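Local coordinates for protein NAD-dependent epimerase/dehydratase (Veillonella parvula, PDB 4HNG) that probably binds a dinucleotide such as NAD(P)H through its Rossmann-type domain and may act as an epimerase or dehydratase, its substrate being unknown, at residues A[166-171]-A[204-209]; A[177-182]-A[211-216]; A[162-167]-A[185-190]. All blocks are in the same frame, centred on the assembly; numbering follows the deposited sequence.

Interaction 1 (A[166-171]-A[204-209]); sequences YELIPE and TSIGVG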
loop_
_atom_site.group_PDB
_atom_site.type_symbol
_atom_site.label_atom_id
_atom_site.label_comp_id
_atom_site.label_asym_id
_atom_site.label_seq_id
_atom_site.Cartn_x
_atom_site.Cartn_y
_atom_site.Cartn_z
ATOM N N TYR A 166 0.677 13.049 -9.024
ATOM C CA TYR A 166 -0.498 12.445 -8.418
ATOM C C TYR A 166 -1.389 13.502 -7.812
ATOM O O TYR A 166 -0.968 14.630 -7.567
ATOM C CB TYR A 166 -0.129 11.414 -7.340
ATOM C CG TYR A 166 0.479 12.010 -6.091
ATOM C CD1 TYR A 166 -0.326 12.426 -5.032
ATOM C CD2 TYR A 166 1.855 12.149 -5.962
ATOM C CE1 TYR A 166 0.222 12.961 -3.888
ATOM C CE2 TYR A 166 2.419 12.691 -4.813
ATOM C CZ TYR A 166 1.599 13.103 -3.785
ATOM O OH TYR A 166 2.159 13.639 -2.649
ATOM N N GLU A 167 -2.638 13.124 -7.589
ATOM C CA GLU A 167 -3.505 13.902 -6.714
ATOM C C GLU A 167 -4.201 12.981 -5.732
ATOM O O GLU A 167 -4.396 11.788 -5.999
ATOM C CB GLU A 167 -4.522 14.723 -7.506
ATOM C CG GLU A 167 -5.458 13.875 -8.340
ATOM C CD GLU A 167 -6.328 14.705 -9.277
ATOM O OE1 GLU A 167 -6.357 15.949 -9.144
ATOM O OE2 GLU A 167 -6.977 14.110 -10.164
ATOM N N LEU A 168 -4.564 13.544 -4.584
ATOM C CA LEU A 168 -5.221 12.805 -3.510
ATOM C C LEU A 168 -6.703 13.142 -3.530
ATOM O O LEU A 168 -7.091 14.316 -3.606
ATOM C CB LEU A 168 -4.603 13.154 -2.153
ATOM C CG LEU A 168 -3.106 12.847 -2.047
ATOM C CD1 LEU A 168 -2.571 13.286 -0.695
ATOM C CD2 LEU A 168 -2.794 11.366 -2.289
ATOM N N ILE A 169 -7.526 12.100 -3.518
ATOM C CA ILE A 169 -8.968 12.256 -3.670
ATOM C C ILE A 169 -9.646 11.864 -2.363
ATOM O O ILE A 169 -9.609 10.711 -1.969
ATOM C CB ILE A 169 -9.489 11.378 -4.822
ATOM C CG1 ILE A 169 -8.796 11.778 -6.128
ATOM C CG2 ILE A 169 -11.005 11.513 -4.961
ATOM C CD1 ILE A 169 -9.009 10.806 -7.279
ATOM N N PRO A 170 -10.267 12.821 -1.675
ATOM C CA PRO A 170 -10.855 12.495 -0.372
ATOM C C PRO A 170 -11.990 11.471 -0.445
ATOM O O PRO A 170 -12.637 11.302 -1.465
ATOM C CB PRO A 170 -11.374 13.842 0.139
ATOM C CG PRO A 170 -11.374 14.740 -1.003
ATOM C CD PRO A 170 -10.417 14.246 -2.025
ATOM N N GLU A 171 -12.201 10.761 0.656
ATOM C CA GLU A 171 -13.284 9.792 0.745
ATOM C C GLU A 171 -14.624 10.471 0.463
ATOM O O GLU A 171 -14.902 11.545 0.987
ATOM C CB GLU A 171 -13.288 9.153 2.139
ATOM C CG GLU A 171 -14.358 8.103 2.335
ATOM C CD GLU A 171 -14.249 7.384 3.666
ATOM O OE1 GLU A 171 -13.445 7.828 4.523
ATOM O OE2 GLU A 171 -14.987 6.397 3.863
ATOM N N THR A 204 -7.802 7.617 7.596
ATOM C CA THR A 204 -8.465 8.097 6.393
ATOM C C THR A 204 -8.260 7.134 5.235
ATOM O O THR A 204 -7.374 6.285 5.259
ATOM C CB THR A 204 -7.966 9.496 5.984
ATOM O OG1 THR A 204 -6.557 9.433 5.759
ATOM C CG2 THR A 204 -8.284 10.536 7.062
ATOM N N SER A 205 -9.127 7.257 4.240
ATOM C CA SER A 205 -9.077 6.479 3.018
ATOM C C SER A 205 -9.061 7.451 1.844
ATOM O O SER A 205 -10.037 8.168 1.580
ATOM C CB SER A 205 -10.285 5.561 2.918
ATOM O OG SER A 205 -10.298 4.895 1.661
ATOM N N ILE A 206 -7.938 7.471 1.145
ATOM C CA ILE A 206 -7.645 8.537 0.197
ATOM C C ILE A 206 -7.343 7.934 -1.161
ATOM O O ILE A 206 -6.529 7.020 -1.275
ATOM C CB ILE A 206 -6.423 9.332 0.674
ATOM C CG1 ILE A 206 -6.712 10.004 2.020
ATOM C CG2 ILE A 206 -6.043 10.413 -0.326
ATOM C CD1 ILE A 206 -5.472 10.610 2.643
ATOM N N GLY A 207 -8.019 8.425 -2.198
ATOM C CA GLY A 207 -7.722 7.985 -3.551
ATOM C C GLY A 207 -6.430 8.591 -4.068
ATOM O O GLY A 207 -6.070 9.716 -3.714
ATOM N N VAL A 208 -5.720 7.825 -4.881
ATOM C CA VAL A 208 -4.513 8.313 -5.545
ATOM C C VAL A 208 -4.652 8.107 -7.058
ATOM O O VAL A 208 -4.805 6.990 -7.530
ATOM C CB VAL A 208 -3.239 7.594 -5.060
ATOM C CG1 VAL A 208 -2.007 8.299 -5.604
ATOM C CG2 VAL A 208 -3.167 7.554 -3.526
ATOM N N GLY A 209 -4.631 9.215 -7.794
ATOM C CA GLY A 209 -4.803 9.169 -9.239
ATOM C C GLY A 209 -3.915 10.149 -9.974
ATOM O O GLY A 209 -3.440 11.130 -9.396
HETATM O O HOH W 1 -11.174 9.367 4.906
#

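Interaction 2 (A[177-182]-A[211-216]); sequences DAQVSR and PGTHYD. With FMT (formic acid), chain H.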
loop_
_atom_site.group_PDB
_atom_site.type_symbol
_atom_site.label_atom_id
_atom_site.label_comp_id
_atom_site.label_asym_id
_atom_site.label_seq_id
_atom_site.Cartn_x
_atom_site.Cartn_y
_atom_site.Cartn_z
ATOM N N ASP A 177 -10.093 9.798 -12.119
ATOM C CA ASP A 177 -8.843 9.403 -12.765
ATOM C C ASP A 177 -8.803 7.901 -13.070
ATOM O O ASP A 177 -8.920 7.065 -12.171
ATOM C CB ASP A 177 -7.645 9.780 -11.892
ATOM C CG ASP A 177 -7.522 11.272 -11.659
ATOM O OD1 ASP A 177 -8.050 12.060 -12.462
ATOM O OD2 ASP A 177 -6.892 11.652 -10.647
ATOM N N ALA A 178 -8.590 7.561 -14.335
ATOM C CA ALA A 178 -8.621 6.168 -14.776
ATOM C C ALA A 178 -7.309 5.420 -14.585
ATOM O O ALA A 178 -7.263 4.207 -14.758
ATOM C CB ALA A 178 -9.037 6.087 -16.247
ATOM N N GLN A 179 -6.250 6.139 -14.234
ATOM C CA GLN A 179 -4.946 5.508 -14.109
ATOM C C GLN A 179 -4.028 6.329 -13.214
ATOM O O GLN A 179 -4.284 7.492 -12.937
ATOM C CB GLN A 179 -4.302 5.385 -15.487
ATOM C CG GLN A 179 -3.986 6.750 -16.098
ATOM C CD GLN A 179 -3.776 6.700 -17.587
ATOM O OE1 GLN A 179 -4.542 6.064 -18.311
ATOM N NE2 GLN A 179 -2.737 7.379 -18.061
ATOM N N VAL A 180 -2.940 5.697 -12.787
ATOM C CA VAL A 180 -1.875 6.377 -12.046
ATOM C C VAL A 180 -0.623 5.506 -12.169
ATOM O O VAL A 180 -0.713 4.276 -12.247
ATOM C CB VAL A 180 -2.252 6.647 -10.573
ATOM C CG1 VAL A 180 -2.356 5.350 -9.787
ATOM C CG2 VAL A 180 -1.250 7.618 -9.931
ATOM N N SER A 181 0.543 6.131 -12.253
ATOM C CA SER A 181 1.761 5.338 -12.393
ATOM C C SER A 181 2.204 4.836 -11.026
ATOM O O SER A 181 1.924 5.452 -9.993
ATOM C CB SER A 181 2.883 6.137 -13.047
ATOM O OG SER A 181 3.402 7.104 -12.149
ATOM N N ARG A 182 2.896 3.702 -11.023
ATOM C CA ARG A 182 3.405 3.192 -9.754
ATOM C C ARG A 182 4.436 4.154 -9.173
ATOM O O ARG A 182 4.518 4.311 -7.959
ATOM C CB ARG A 182 3.995 1.792 -9.938
ATOM C CG ARG A 182 2.960 0.727 -10.262
ATOM C CD ARG A 182 3.539 -0.680 -10.167
ATOM N NE ARG A 182 2.509 -1.683 -10.428
ATOM C CZ ARG A 182 2.059 -1.985 -11.639
ATOM N NH1 ARG A 182 2.567 -1.377 -12.710
ATOM N NH2 ARG A 182 1.105 -2.901 -11.792
ATOM N N PRO A 211 -3.617 13.193 -12.293
ATOM C CA PRO A 211 -4.476 14.291 -12.753
ATOM C C PRO A 211 -4.668 14.275 -14.263
ATOM O O PRO A 211 -3.727 14.001 -15.003
ATOM C CB PRO A 211 -3.678 15.538 -12.365
ATOM C CG PRO A 211 -2.870 15.099 -11.177
ATOM C CD PRO A 211 -2.499 13.670 -11.457
ATOM N N GLY A 212 -5.881 14.587 -14.704
ATOM C CA GLY A 212 -6.158 14.755 -16.121
ATOM C C GLY A 212 -6.310 13.464 -16.897
ATOM O O GLY A 212 -6.063 13.422 -18.111
ATOM N N THR A 213 -6.707 12.404 -16.199
ATOM C CA THR A 213 -6.960 11.118 -16.843
ATOM C C THR A 213 -8.418 10.704 -16.675
ATOM O O THR A 213 -8.712 9.563 -16.316
ATOM C CB THR A 213 -6.038 9.994 -16.304
ATOM O OG1 THR A 213 -6.240 9.817 -14.890
ATOM C CG2 THR A 213 -4.585 10.325 -16.586
ATOM N N HIS A 214 -9.325 11.632 -16.957
ATOM C CA HIS A 214 -10.761 11.363 -16.852
ATOM C C HIS A 214 -11.272 10.561 -18.048
ATOM O O HIS A 214 -11.985 11.073 -18.917
ATOM C CB HIS A 214 -11.548 12.660 -16.692
ATOM C CG HIS A 214 -11.195 13.424 -15.455
ATOM N ND1 HIS A 214 -11.894 14.543 -15.052
ATOM C CD2 HIS A 214 -10.223 13.230 -14.534
ATOM C CE1 HIS A 214 -11.363 15.007 -13.932
ATOM N NE2 HIS A 214 -10.348 14.229 -13.598
ATOM N N TYR A 215 -10.892 9.287 -18.078
ATOM C CA TYR A 215 -11.194 8.410 -19.200
ATOM C C TYR A 215 -12.182 7.337 -18.765
ATOM O O TYR A 215 -12.391 7.135 -17.561
ATOM C CB TYR A 215 -9.921 7.703 -19.684
ATOM C CG TYR A 215 -8.712 8.581 -19.902
ATOM C CD1 TYR A 215 -8.833 9.880 -20.373
ATOM C CD2 TYR A 215 -7.433 8.094 -19.643
ATOM C CE1 TYR A 215 -7.716 10.671 -20.586
ATOM C CE2 TYR A 215 -6.316 8.879 -19.850
ATOM C CZ TYR A 215 -6.459 10.163 -20.314
ATOM O OH TYR A 215 -5.340 10.939 -20.533
ATOM N N ASP A 216 -12.758 6.631 -19.740
ATOM C CA ASP A 216 -13.683 5.543 -19.440
ATOM C C ASP A 216 -12.959 4.234 -19.141
ATOM O O ASP A 216 -13.581 3.251 -18.733
ATOM C CB ASP A 216 -14.685 5.350 -20.578
ATOM C CG ASP A 216 -15.597 6.548 -20.761
ATOM O OD1 ASP A 216 -15.745 7.342 -19.811
ATOM O OD2 ASP A 216 -16.172 6.696 -21.859
HETATM C C FMT H . -11.115 13.021 -9.611
HETATM O O1 FMT H . -10.221 12.223 -9.907
HETATM O O2 FMT H . -11.541 13.218 -8.471
HETATM O O HOH W 2 -8.169 15.179 -12.341
#

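Interaction 3 (A[162-167]-A[185-190]); sequences EKTDYE and VVKAIF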
loop_
_atom_site.group_PDB
_atom_site.type_symbol
_atom_site.label_atom_id
_atom_site.label_comp_id
_atom_site.label_asym_id
_atom_site.label_seq_id
_atom_site.Cartn_x
_atom_site.Cartn_y
_atom_site.Cartn_z
ATOM N N GLU A 162 8.678 8.788 -16.089
ATOM C CA GLU A 162 8.468 10.196 -16.409
ATOM C C GLU A 162 7.137 10.735 -15.889
ATOM O O GLU A 162 6.900 11.941 -15.920
ATOM C CB GLU A 162 8.571 10.421 -17.918
ATOM C CG GLU A 162 9.883 9.943 -18.510
ATOM C CD GLU A 162 11.092 10.473 -17.755
ATOM O OE1 GLU A 162 11.088 11.666 -17.384
ATOM O OE2 GLU A 162 12.043 9.693 -17.526
ATOM N N LYS A 163 6.274 9.841 -15.410
ATOM C CA LYS A 163 4.959 10.233 -14.915
ATOM C C LYS A 163 4.911 10.113 -13.390
ATOM O O LYS A 163 4.596 9.044 -12.861
ATOM C CB LYS A 163 3.870 9.336 -15.514
ATOM C CG LYS A 163 3.696 9.428 -17.016
ATOM C CD LYS A 163 3.089 10.758 -17.429
ATOM C CE LYS A 163 2.396 10.655 -18.784
ATOM N NZ LYS A 163 1.118 9.886 -18.698
ATOM N N THR A 164 5.215 11.196 -12.681
ATOM C CA THR A 164 5.266 11.142 -11.222
ATOM C C THR A 164 4.194 11.995 -10.541
ATOM O O THR A 164 4.173 12.116 -9.318
ATOM C CB THR A 164 6.650 11.559 -10.682
ATOM O OG1 THR A 164 7.004 12.841 -11.215
ATOM C CG2 THR A 164 7.706 10.543 -11.087
ATOM N N ASP A 165 3.305 12.580 -11.338
ATOM C CA ASP A 165 2.255 13.450 -10.813
ATOM C C ASP A 165 1.114 12.646 -10.216
ATOM O O ASP A 165 0.630 11.679 -10.819
ATOM C CB ASP A 165 1.702 14.356 -11.917
ATOM C CG ASP A 165 2.513 15.624 -12.095
ATOM O OD1 ASP A 165 3.707 15.634 -11.724
ATOM O OD2 ASP A 165 1.950 16.612 -12.613
ATOM N N TYR A 166 0.677 13.049 -9.024
ATOM C CA TYR A 166 -0.498 12.445 -8.418
ATOM C C TYR A 166 -1.389 13.502 -7.812
ATOM O O TYR A 166 -0.968 14.630 -7.567
ATOM C CB TYR A 166 -0.129 11.414 -7.340
ATOM C CG TYR A 166 0.479 12.010 -6.091
ATOM C CD1 TYR A 166 -0.326 12.426 -5.032
ATOM C CD2 TYR A 166 1.855 12.149 -5.962
ATOM C CE1 TYR A 166 0.222 12.961 -3.888
ATOM C CE2 TYR A 166 2.419 12.691 -4.813
ATOM C CZ TYR A 166 1.599 13.103 -3.785
ATOM O OH TYR A 166 2.159 13.639 -2.649
ATOM N N GLU A 167 -2.638 13.124 -7.589
ATOM C CA GLU A 167 -3.505 13.902 -6.714
ATOM C C GLU A 167 -4.201 12.981 -5.732
ATOM O O GLU A 167 -4.396 11.788 -5.999
ATOM C CB GLU A 167 -4.522 14.723 -7.506
ATOM C CG GLU A 167 -5.458 13.875 -8.340
ATOM C CD GLU A 167 -6.328 14.705 -9.277
ATOM O OE1 GLU A 167 -6.357 15.949 -9.144
ATOM O OE2 GLU A 167 -6.977 14.110 -10.164
ATOM N N VAL A 185 2.527 6.787 -7.301
ATOM C CA VAL A 185 2.029 6.264 -6.030
ATOM C C VAL A 185 3.164 6.226 -5.002
ATOM O O VAL A 185 2.966 6.573 -3.840
ATOM C CB VAL A 185 1.398 4.872 -6.189
ATOM C CG1 VAL A 185 0.988 4.300 -4.833
ATOM C CG2 VAL A 185 0.180 4.943 -7.103
ATOM N N VAL A 186 4.344 5.789 -5.439
ATOM C CA VAL A 186 5.500 5.739 -4.543
ATOM C C VAL A 186 5.838 7.146 -4.031
ATOM O O VAL A 186 6.135 7.332 -2.852
ATOM C CB VAL A 186 6.715 5.050 -5.199
ATOM C CG1 VAL A 186 8.002 5.336 -4.413
ATOM C CG2 VAL A 186 6.456 3.549 -5.313
ATOM N N LYS A 187 5.766 8.147 -4.900
ATOM C CA LYS A 187 5.993 9.516 -4.460
ATOM C C LYS A 187 4.953 9.936 -3.411
ATOM O O LYS A 187 5.280 10.580 -2.408
ATOM C CB LYS A 187 5.985 10.490 -5.639
ATOM C CG LYS A 187 6.670 11.816 -5.323
ATOM C CD LYS A 187 6.554 12.813 -6.474
ATOM C CE LYS A 187 5.170 13.450 -6.504
ATOM N NZ LYS A 187 4.997 14.425 -7.617
ATOM N N ALA A 188 3.700 9.556 -3.628
ATOM C CA ALA A 188 2.665 9.867 -2.641
ATOM C C ALA A 188 2.933 9.205 -1.288
ATOM O O ALA A 188 2.763 9.843 -0.266
ATOM C CB ALA A 188 1.266 9.514 -3.163
ATOM N N ILE A 189 3.360 7.941 -1.297
ATOM C CA ILE A 189 3.659 7.238 -0.057
ATOM C C ILE A 189 4.830 7.913 0.643
ATOM O O ILE A 189 4.794 8.152 1.858
ATOM C CB ILE A 189 3.993 5.774 -0.318
ATOM C CG1 ILE A 189 2.761 5.024 -0.851
ATOM C CG2 ILE A 189 4.475 5.128 0.967
ATOM C CD1 ILE A 189 3.115 3.742 -1.603
ATOM N N PHE A 190 5.862 8.242 -0.132
ATOM C CA PHE A 190 7.026 8.955 0.388
ATOM C C PHE A 190 6.611 10.260 1.031
ATOM O O PHE A 190 7.066 10.594 2.121
ATOM C CB PHE A 190 8.003 9.235 -0.753
ATOM C CG PHE A 190 9.262 9.931 -0.323
ATOM C CD1 PHE A 190 10.402 9.200 -0.029
ATOM C CD2 PHE A 190 9.314 11.314 -0.232
ATOM C CE1 PHE A 190 11.571 9.837 0.358
ATOM C CE2 PHE A 190 10.478 11.958 0.158
ATOM C CZ PHE A 190 11.611 11.214 0.450
HETATM O O HOH W 3 2.330 15.382 -7.768
#

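Interaction 1 (A[166-171]-A[204-209])
Glu167 and Gly209 meet as an antiparallel hydrogen-bonded pair: Glu167 N donates to Gly209 O at 2.8 Å, and Gly209 N returns a bond to Glu167 O at 3.1 Å. Two residues on, Ile169 and Gly207 repeat the pattern, with Ile169 N to Gly207 O also 2.8 Å. Gly207 sits under Ile169 with the CA atoms only 4.5 Å apart, and a side chain on it would probably press against Ile169 CB. Between these pairs lies the non-hydrogen-bonded pair Leu168 and Val208, whose CD2 and CG2 methyls touch at 4.0 Å on the face that Ile206 shares. Leu168 CB rests on Ile206 CG2 at 3.6 Å; placed anti to the backbone N, that methyl is turned toward the leucine. Past the strand end, a water takes the N-H of Ser205 and donates to Glu171 OE1, 2.8 Å away. Further out, strand 148-158 pairs with the other edge of 204-209, so 167-169 adds an antiparallel strand to the otherwise parallel Rossmann-type sheet. Main-chain bonds thus carry the pairing, and Gly207, lacking a side chain, lets Ile169 come this near.

Interaction 2 (A[177-182]-A[211-216])
The loop that follows strand 204-209 folds back over the entry to strand 179-181, close to the edge of the Rossmann-type sheet, and its turn centred on His214, an inverse gamma turn, makes the contact. Thr213 O receives Ala178 N at 2.8 Å and, from the opposite face of its carbonyl plane, Tyr215 N, the bond that closes the turn. Ala178 N also reaches Thr213 OG1 weakly; the stronger partner of that hydroxyl is Glu210 O. With OG1 between the backbone N and the carbonyl carbon (chi1 60°), Thr213 CG2 is left to lie against Gln179 CG at 3.7 Å. The Gln179 amide stands steeply to the Tyr215 ring, the planes 78° apart, and OE1 comes to the ring edge at CE2, 3.7 Å away, while bonding to Ser219 N. Ala178 CB packs on Tyr215 CB at 3.9 Å. On the other flank Asp177 OD1 lies in the plane of the His214 ring, 3.2 Å from CD2. Asp177 N gives a weak bond to O1 of a formate, probably from the crystallisation liquor. One carbonyl gripped by two amides thus ties the turn to Ala178, and one water couples Asp177 OD1 to His214 NE2.

Interaction 3 (A[162-167]-A[185-190])
Lys187 NZ donates to Thr164 O at 3.0 Å, approaching from above the carbonyl plane, and so joins the loop before strand 167-169 to helix 182-193 of the Rossmann-type domain. The same ammonium gives a second bond to a water at 2.8 Å, and that water accepts Tyr166 N, so the lysine holds the loop both directly and through solvent. Asp165 OD1, 4.5 Å from NZ, is beyond a salt bridge but probably adds some electrostatic attraction. The lysine gets there by leaving the helix extended and bending at CG-CD (chi3 78°), which brings CE to the edge of the Tyr166 ring, 3.3 Å from CE2. The ring itself lies flat on the helix. Its CG sits between the backbone N and the carbonyl carbon (chi1 69°), turning the ring across Ala188, while its OH bonds to Asp191 further along the helix. Replacing Tyr166 by an alanine would probably strip the cover from Ala188, open a gap beside the lysine methylenes and leave Asp191 without its phenol partner. Ala188 CB makes the CH-pi contact, standing 3.5 Å from the ring centroid and only 6° off the ring normal.

Tyr166 and Glu167 belong to both interaction 1 and interaction 3, so the chain passes from a loop lying on helix 182-193 straight into the added antiparallel strand. Interactions 1 and 2 are partly buried and both reach the sheet, one by regular strand pairing, the other by an irregular turn; interaction 3 is a surface contact resting on a lysine and a ring. The first two meet where Glu167 OE2 and Asp177 OD2 come within 2.5 Å, a distance that may mean one of the two carboxylates is protonated. Apolar methyls also meet: Val208 CG1 of interaction 1 nears Ala188 CB, and Val180 of interaction 2 packs on Val185 of the helix.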